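Local coordinates for protein insulinase family protease (Yersinia pestis, PDB 3GO9) that is a predicted protease of the insulinase (M16) family that binds zinc ions in the crystal, at residues H72-L77 with G140-S145; A83-A88 with L132-D137. All blocks are in the same frame, centred on the assembly; numbering follows the deposited sequence.

Overall arrangement
Both contacts lie in the part of the chain assigned to the M16 peptidase family, on the same side of the chain's centre, with their own centres about 12 Å apart. Helix 70-80 supplies the first segment of contact 1, and the turn leading into helix 87-95 supplies that of contact 2. The partner segments also follow closely, helix 125-140 giving 132-137 and the loop after it giving 140-145. Contact 2 is thus enclosed in sequence by contact 1. The two meet where Asn141 ND2 lies 3.4 Å from Ala83 CB. Contact 1 packs the zinc-bearing helix on the loop leaving helix 125-140, and contact 2 fastens the turn after the zinc-bearing helix to helix 125-140 itself.

Contact 1 (H72-L77 with G140-S145); sequences HLLPRL and GNLAVS. With ZN (zinc ion), chain C.
His72 NE2 binds the zinc ion at 2.0 Å, and Asp158 OD2 and the backbone oxygen of Ile160 complete the protein ligands. With CG anti to the backbone N (chi1 -169°), the imidazole swings off helix 70-80 to the metal, while ND1 is hydrogen-bonded to Thr109 OG1, which helps to fix the ring's rotation. Arg76 forms a salt bridge through NH2 to Asp158 OD1, so this second-shell group positions a carboxylate whose other oxygen holds the zinc. Pro75 has no N-H to give, and the helix is kinked there.

The same helix meets 140-145 through aliphatic packing. Leu142 reaches in, its CD2 lying 3.6 Å from Leu74 CD2, with the two side chains set roughly perpendicular. That methyl also approaches Leu77 CD1, at 4.3 Å. Two residues on, Val144 CG2 comes to 3.9 Å from Leu77 CD1. Between them Ala143 centres an inverse gamma turn; its carbonyl oxygen lies 3.9 Å from Leu77 CB and accepts a hydrogen bond from Thr148 OG1. Leu199 of helix 196-206 adds to this packing, touching Leu74 and Val144.

Residues 72-76 read HLLPR, probably a degenerate form of the inverted HXXEH zinc motif of M16 peptidases, with its first histidine retained.

Contact 2 (A83-A88 with L132-D137); sequences ASFTPA and LAWLSD
Ser84 OG and Asp137 CG each lie beside their own backbone N (chi1 -60° and -73°), which brings the serine hydroxyl to the oxygen end of the carboxylate. Ser84 OG donates to the syn lone pair of Asp137 OD1 at 2.7 Å, and Ser84 N gives a fairly straight 2.9 Å bond to Asp137 OD2, arriving somewhat out of the carboxylate plane. OD2 also accepts from Ser82 OG, so three donors from one turn satisfy a buried carboxylate, and would be expected to favour its ionised form.

Next to this polar grip, Phe85 lays its ring edge against the helix: CE2 is 3.6 Å from Trp134 N, and CD2 is 3.6 Å from Asp137 OD2. The edge of Trp134 in turn points at the face of Phe85 in an offset edge-to-face pair, the planes standing at 75°. Phe85 CE2 also touches Ala133 CB, at 4.2 Å.

Trp134 NE1 is hydrogen-bonded to Ala78 O, and its ring meets Trp94 edge-to-face. The turn and helix 87-95, whose Leu90 and Leu93 touch both Phe85 and Trp134, thus pack on helix 125-140, whose Leu132 and Leu135 rest on strand 50-56 of the seven-stranded sheet.

Contact 1 (H72-L77 with G140-S145)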
ATOM      1  N   HIS A  72      -8.397  -8.492 -15.342  1.00  9.26           N
ATOM      2  CA  HIS A  72      -9.515  -7.987 -14.494  1.00  9.83           C
ATOM      3  C   HIS A  72     -10.767  -8.864 -14.611  1.00  9.28           C
ATOM      4  O   HIS A  72     -11.596  -8.890 -13.673  1.00  9.78           O
ATOM      5  CB  HIS A  72      -9.791  -6.537 -14.860  1.00 10.31           C
ATOM      6  CG  HIS A  72     -10.710  -5.832 -13.918  1.00 11.46           C
ATOM      7  ND1 HIS A  72     -10.275  -5.374 -12.692  1.00 11.95           N
ATOM      8  CD2 HIS A  72     -11.980  -5.406 -14.064  1.00 16.58           C
ATOM      9  CE1 HIS A  72     -11.275  -4.737 -12.100  1.00 13.34           C
ATOM     10  NE2 HIS A  72     -12.321  -4.785 -12.896  1.00 11.84           N
ATOM     11  N   LEU A  73     -10.953  -9.521 -15.738  1.00  8.72           N
ATOM     12  CA  LEU A  73     -12.129 -10.376 -15.983  1.00  9.21           C
ATOM     13  C   LEU A  73     -12.054 -11.710 -15.247  1.00  8.51           C
ATOM     14  O   LEU A  73     -13.041 -12.210 -14.707  1.00  8.98           O
ATOM     15  CB  LEU A  73     -12.360 -10.628 -17.480  1.00  9.62           C
ATOM     16  CG  LEU A  73     -13.527 -11.518 -17.885  1.00 11.50           C
ATOM     17  CD1 LEU A  73     -14.805 -11.025 -17.322  1.00 13.86           C
ATOM     18  CD2 LEU A  73     -13.617 -11.644 -19.394  1.00 12.30           C
ATOM     19  N   LEU A  74     -10.850 -12.298 -15.202  1.00  9.29           N
ATOM     20  CA  LEU A  74     -10.685 -13.645 -14.641  1.00  9.12           C
ATOM     21  C   LEU A  74     -11.315 -13.767 -13.260  1.00  8.48           C
ATOM     22  O   LEU A  74     -12.041 -14.708 -13.028  1.00  9.19           O
ATOM     23  CB  LEU A  74      -9.212 -14.083 -14.641  1.00  9.43           C
ATOM     24  CG  LEU A  74      -8.492 -14.275 -15.976  1.00  8.31           C
ATOM     25  CD1 LEU A  74      -6.973 -14.530 -15.775  1.00  9.88           C
ATOM     26  CD2 LEU A  74      -9.176 -15.398 -16.763  1.00  9.56           C
ATOM     27  N   PRO A  75     -11.034 -12.841 -12.323  1.00  8.87           N
ATOM     28  CA  PRO A  75     -11.627 -13.070 -11.022  1.00  8.42           C
ATOM     29  C   PRO A  75     -13.134 -12.977 -10.992  1.00  9.35           C
ATOM     30  O   PRO A  75     -13.759 -13.619 -10.119  1.00  9.33           O
ATOM     31  CB  PRO A  75     -10.992 -11.978 -10.138  1.00  9.68           C
ATOM     32  CG  PRO A  75     -10.281 -11.113 -11.023  1.00 13.21           C
ATOM     33  CD  PRO A  75     -10.078 -11.720 -12.304  1.00  9.69           C
ATOM     34  N   ARG A  76     -13.741 -12.221 -11.920  1.00  8.38           N
ATOM     35  CA  ARG A  76     -15.192 -12.175 -11.948  1.00  9.56           C
ATOM     36  C   ARG A  76     -15.769 -13.572 -12.315  1.00  8.90           C
ATOM     37  O   ARG A  76     -16.832 -13.993 -11.838  1.00 10.15           O
ATOM     38  CB  ARG A  76     -15.657 -11.124 -12.953  1.00 11.03           C
ATOM     39  CG  ARG A  76     -17.123 -10.758 -12.696  1.00 13.85           C
ATOM     40  CD  ARG A  76     -17.620  -9.766 -13.719  1.00 17.56           C
ATOM     41  NE  ARG A  76     -16.998  -8.445 -13.661  1.00 17.97           N
ATOM     42  CZ  ARG A  76     -17.514  -7.395 -14.295  1.00 24.39           C
ATOM     43  NH1 ARG A  76     -18.624  -7.535 -15.018  1.00 23.53           N
ATOM     44  NH2 ARG A  76     -16.916  -6.201 -14.251  1.00 23.79           N
ATOM     45  N   LEU A  77     -15.058 -14.300 -13.157  1.00  8.99           N
ATOM     46  CA  LEU A  77     -15.461 -15.667 -13.517  1.00  7.39           C
ATOM     47  C   LEU A  77     -15.574 -16.585 -12.261  1.00  9.16           C
ATOM     48  O   LEU A  77     -16.538 -17.348 -12.150  1.00 10.39           O
ATOM     49  CB  LEU A  77     -14.526 -16.262 -14.585  1.00  8.57           C
ATOM     50  CG  LEU A  77     -14.403 -15.466 -15.839  1.00 10.37           C
ATOM     51  CD1 LEU A  77     -13.396 -16.205 -16.802  1.00 13.87           C
ATOM     52  CD2 LEU A  77     -15.746 -15.209 -16.563  1.00 10.96           C
ATOM     53  N   GLY A 140      -6.077 -22.895 -10.144  1.00  9.76           N
ATOM     54  CA  GLY A 140      -5.765 -23.948 -11.126  1.00 11.82           C
ATOM     55  C   GLY A 140      -6.856 -24.529 -11.971  1.00 13.20           C
ATOM     56  O   GLY A 140      -6.535 -25.307 -12.880  1.00 13.85           O
ATOM     57  N   ASN A 141      -8.124 -24.214 -11.694  1.00 10.67           N
ATOM     58  CA  ASN A 141      -9.234 -24.815 -12.455  1.00  9.61           C
ATOM     59  C   ASN A 141     -10.358 -23.806 -12.689  1.00  9.83           C
ATOM     60  O   ASN A 141     -11.534 -24.124 -12.641  1.00 11.64           O
ATOM     61  CB  ASN A 141      -9.770 -26.046 -11.730  1.00 10.37           C
ATOM     62  CG  ASN A 141     -10.639 -26.945 -12.618  1.00 10.45           C
ATOM     63  OD1 ASN A 141     -10.496 -26.983 -13.820  1.00 12.16           O
ATOM     64  ND2 ASN A 141     -11.597 -27.635 -11.997  1.00  9.27           N
ATOM     65  N   LEU A 142      -9.965 -22.598 -12.999  1.00 10.40           N
ATOM     66  CA  LEU A 142     -10.926 -21.480 -13.194  1.00  9.85           C
ATOM     67  C   LEU A 142     -11.946 -21.839 -14.280  1.00 10.87           C
ATOM     68  O   LEU A 142     -11.585 -22.427 -15.298  1.00 10.19           O
ATOM     69  CB  LEU A 142     -10.171 -20.199 -13.556  1.00 11.42           C
ATOM     70  CG  LEU A 142     -11.028 -18.943 -13.683  1.00 11.90           C
ATOM     71  CD1 LEU A 142     -11.579 -18.569 -12.324  1.00 11.48           C
ATOM     72  CD2 LEU A 142     -10.209 -17.752 -14.291  1.00 14.09           C
ATOM     73  N   ALA A 143     -13.220 -21.513 -14.036  1.00 11.21           N
ATOM     74  CA  ALA A 143     -14.306 -21.878 -14.922  1.00 12.65           C
ATOM     75  C   ALA A 143     -14.398 -20.854 -16.048  1.00 13.18           C
ATOM     76  O   ALA A 143     -15.062 -19.850 -15.929  1.00 14.53           O
ATOM     77  CB  ALA A 143     -15.663 -21.993 -14.127  1.00 13.33           C
ATOM     78  N   VAL A 144     -13.664 -21.092 -17.124  1.00 14.35           N
ATOM     79  CA  VAL A 144     -13.578 -20.151 -18.223  1.00 14.61           C
ATOM     80  C   VAL A 144     -14.300 -20.814 -19.402  1.00 16.41           C
ATOM     81  O   VAL A 144     -13.811 -21.760 -19.995  1.00 16.73           O
ATOM     82  CB  VAL A 144     -12.102 -19.845 -18.599  1.00 14.26           C
ATOM     83  CG1 VAL A 144     -12.058 -18.763 -19.708  1.00 15.66           C
ATOM     84  CG2 VAL A 144     -11.298 -19.406 -17.359  1.00 15.02           C
ATOM     85  N   SER A 145     -15.496 -20.352 -19.677  1.00 17.41           N
ATOM     86  CA  SER A 145     -16.277 -20.895 -20.763  1.00 17.64           C
ATOM     87  C   SER A 145     -17.100 -19.819 -21.384  1.00 17.89           C
ATOM     88  O   SER A 145     -17.218 -18.721 -20.838  1.00 16.47           O
ATOM     89  CB  SER A 145     -17.196 -21.993 -20.226  1.00 18.49           C
ATOM     90  OG  SER A 145     -18.199 -21.438 -19.387  1.00 18.77           O
TER
HETATM   91 ZN    ZN C 602     -13.702  -3.569 -12.060  0.50 17.50          ZN
HETATM   92  O   HOH W   1     -14.219  -3.489 -13.613  1.00 15.62           O
HETATM   93  O   HOH W   2     -12.909  -1.927 -11.551  1.00 28.86           O

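Contact 2 (A83-A88 with L132-D137)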
ATOM      1  N   ALA A  83     -15.605 -24.745  -9.608  1.00 10.42           N
ATOM      2  CA  ALA A  83     -15.768 -26.196  -9.896  1.00 12.70           C
ATOM      3  C   ALA A  83     -16.166 -27.045  -8.673  1.00 12.43           C
ATOM      4  O   ALA A  83     -16.942 -28.019  -8.826  1.00 15.61           O
ATOM      5  CB  ALA A  83     -14.519 -26.776 -10.549  1.00 13.24           C
ATOM      6  N   SER A  84     -15.718 -26.693  -7.475  1.00 11.63           N
ATOM      7  CA  SER A  84     -15.978 -27.475  -6.280  1.00 13.55           C
ATOM      8  C   SER A  84     -17.292 -27.105  -5.590  1.00 12.15           C
ATOM      9  O   SER A  84     -17.597 -27.657  -4.531  1.00 14.82           O
ATOM     10  CB  SER A  84     -14.868 -27.297  -5.268  1.00 14.28           C
ATOM     11  OG  SER A  84     -13.600 -27.707  -5.774  1.00 16.60           O
ATOM     12  N   PHE A  85     -18.059 -26.218  -6.188  1.00 12.64           N
ATOM     13  CA  PHE A  85     -19.225 -25.627  -5.523  1.00 11.90           C
ATOM     14  C   PHE A  85     -20.504 -25.711  -6.347  1.00 12.04           C
ATOM     15  O   PHE A  85     -20.531 -25.395  -7.528  1.00 11.11           O
ATOM     16  CB  PHE A  85     -18.996 -24.133  -5.296  1.00 12.21           C
ATOM     17  CG  PHE A  85     -17.912 -23.842  -4.328  1.00 11.01           C
ATOM     18  CD1 PHE A  85     -18.197 -23.454  -3.034  1.00 13.43           C
ATOM     19  CD2 PHE A  85     -16.576 -23.911  -4.706  1.00 11.87           C
ATOM     20  CE1 PHE A  85     -17.182 -23.166  -2.113  1.00 12.38           C
ATOM     21  CE2 PHE A  85     -15.551 -23.623  -3.754  1.00 12.06           C
ATOM     22  CZ  PHE A  85     -15.884 -23.285  -2.456  1.00 10.69           C
ATOM     23  N   THR A  86     -21.612 -26.064  -5.706  1.00 13.30           N
ATOM     24  CA  THR A  86     -22.912 -25.694  -6.271  1.00 12.58           C
ATOM     25  C   THR A  86     -23.141 -24.181  -6.128  1.00 12.02           C
ATOM     26  O   THR A  86     -22.485 -23.531  -5.326  1.00 11.10           O
ATOM     27  CB  THR A  86     -24.075 -26.405  -5.543  1.00 13.87           C
ATOM     28  OG1 THR A  86     -24.167 -25.926  -4.200  1.00 14.08           O
ATOM     29  CG2 THR A  86     -23.866 -27.919  -5.574  1.00 16.01           C
ATOM     30  N   PRO A  87     -24.049 -23.579  -6.928  1.00 13.54           N
ATOM     31  CA  PRO A  87     -24.416 -22.190  -6.714  1.00 14.34           C
ATOM     32  C   PRO A  87     -24.717 -21.842  -5.231  1.00 13.72           C
ATOM     33  O   PRO A  87     -24.242 -20.786  -4.708  1.00 11.75           O
ATOM     34  CB  PRO A  87     -25.654 -22.034  -7.602  1.00 15.28           C
ATOM     35  CG  PRO A  87     -25.423 -22.997  -8.664  1.00 15.00           C
ATOM     36  CD  PRO A  87     -24.821 -24.174  -8.043  1.00 14.59           C
ATOM     37  N   ALA A  88     -25.456 -22.731  -4.554  1.00 14.50           N
ATOM     38  CA  ALA A  88     -25.795 -22.509  -3.152  1.00 14.43           C
ATOM     39  C   ALA A  88     -24.574 -22.490  -2.261  1.00 14.45           C
ATOM     40  O   ALA A  88     -24.435 -21.621  -1.387  1.00 14.94           O
ATOM     41  CB  ALA A  88     -26.847 -23.555  -2.648  1.00 14.25           C
ATOM     42  N   LEU A 132     -10.288 -22.461   1.028  1.00  9.91           N
ATOM     43  CA  LEU A 132      -9.157 -23.033   0.330  1.00 10.32           C
ATOM     44  C   LEU A 132      -9.563 -23.699  -0.980  1.00 10.70           C
ATOM     45  O   LEU A 132      -8.783 -23.670  -1.964  1.00 10.46           O
ATOM     46  CB  LEU A 132      -8.383 -23.998   1.243  1.00  9.97           C
ATOM     47  CG  LEU A 132      -7.688 -23.388   2.463  1.00  9.32           C
ATOM     48  CD1 LEU A 132      -6.961 -24.515   3.216  1.00 12.62           C
ATOM     49  CD2 LEU A 132      -6.666 -22.304   2.091  1.00 11.85           C
ATOM     50  N   ALA A 133     -10.779 -24.273  -1.022  1.00  9.45           N
ATOM     51  CA  ALA A 133     -11.283 -24.923  -2.214  1.00  9.25           C
ATOM     52  C   ALA A 133     -11.577 -23.854  -3.283  1.00  8.84           C
ATOM     53  O   ALA A 133     -11.231 -24.054  -4.470  1.00  9.44           O
ATOM     54  CB  ALA A 133     -12.488 -25.708  -1.848  1.00  9.84           C
ATOM     55  N   TRP A 134     -12.160 -22.725  -2.874  1.00  9.11           N
ATOM     56  CA  TRP A 134     -12.463 -21.656  -3.804  1.00  8.13           C
ATOM     57  C   TRP A 134     -11.148 -21.103  -4.365  1.00  7.49           C
ATOM     58  O   TRP A 134     -11.003 -20.855  -5.551  1.00  7.62           O
ATOM     59  CB  TRP A 134     -13.285 -20.517  -3.180  1.00  9.03           C
ATOM     60  CG  TRP A 134     -13.712 -19.499  -4.185  1.00  7.89           C
ATOM     61  CD1 TRP A 134     -14.769 -19.608  -5.054  1.00  8.97           C
ATOM     62  CD2 TRP A 134     -13.061 -18.248  -4.505  1.00  7.38           C
ATOM     63  NE1 TRP A 134     -14.835 -18.480  -5.858  1.00 10.82           N
ATOM     64  CE2 TRP A 134     -13.813 -17.635  -5.515  1.00  9.41           C
ATOM     65  CE3 TRP A 134     -11.921 -17.588  -4.020  1.00 11.44           C
ATOM     66  CZ2 TRP A 134     -13.468 -16.416  -6.052  1.00  8.92           C
ATOM     67  CZ3 TRP A 134     -11.604 -16.322  -4.536  1.00 12.35           C
ATOM     68  CH2 TRP A 134     -12.381 -15.776  -5.565  1.00 10.01           C
ATOM     69  N   LEU A 135     -10.168 -20.924  -3.494  1.00  7.18           N
ATOM     70  CA  LEU A 135      -8.892 -20.334  -3.912  1.00  7.84           C
ATOM     71  C   LEU A 135      -8.119 -21.309  -4.824  1.00  9.40           C
ATOM     72  O   LEU A 135      -7.461 -20.863  -5.787  1.00 10.19           O
ATOM     73  CB  LEU A 135      -8.021 -19.954  -2.730  1.00  9.80           C
ATOM     74  CG  LEU A 135      -8.545 -18.754  -1.930  1.00  9.43           C
ATOM     75  CD1 LEU A 135      -7.844 -18.676  -0.556  1.00 11.42           C
ATOM     76  CD2 LEU A 135      -8.381 -17.442  -2.667  1.00  9.68           C
ATOM     77  N   SER A 136      -8.171 -22.598  -4.517  1.00  8.88           N
ATOM     78  CA  SER A 136      -7.529 -23.624  -5.409  1.00 10.11           C
ATOM     79  C   SER A 136      -8.262 -23.849  -6.716  1.00 10.05           C
ATOM     80  O   SER A 136      -7.624 -24.030  -7.765  1.00 10.81           O
ATOM     81  CB  SER A 136      -7.203 -24.904  -4.666  1.00 12.62           C
ATOM     82  OG  SER A 136      -8.335 -25.506  -4.076  1.00 13.85           O
ATOM     83  N   ASP A 137      -9.581 -23.808  -6.692  1.00  9.15           N
ATOM     84  CA  ASP A 137     -10.364 -23.767  -7.942  1.00  8.24           C
ATOM     85  C   ASP A 137      -9.922 -22.579  -8.790  1.00  8.48           C
ATOM     86  O   ASP A 137      -9.701 -22.703 -10.002  1.00 11.06           O
ATOM     87  CB  ASP A 137     -11.884 -23.600  -7.685  1.00  8.33           C
ATOM     88  CG  ASP A 137     -12.604 -24.824  -7.126  1.00 10.18           C
ATOM     89  OD1 ASP A 137     -12.023 -25.949  -7.042  1.00 11.81           O
ATOM     90  OD2 ASP A 137     -13.839 -24.629  -6.853  1.00 10.74           O
TER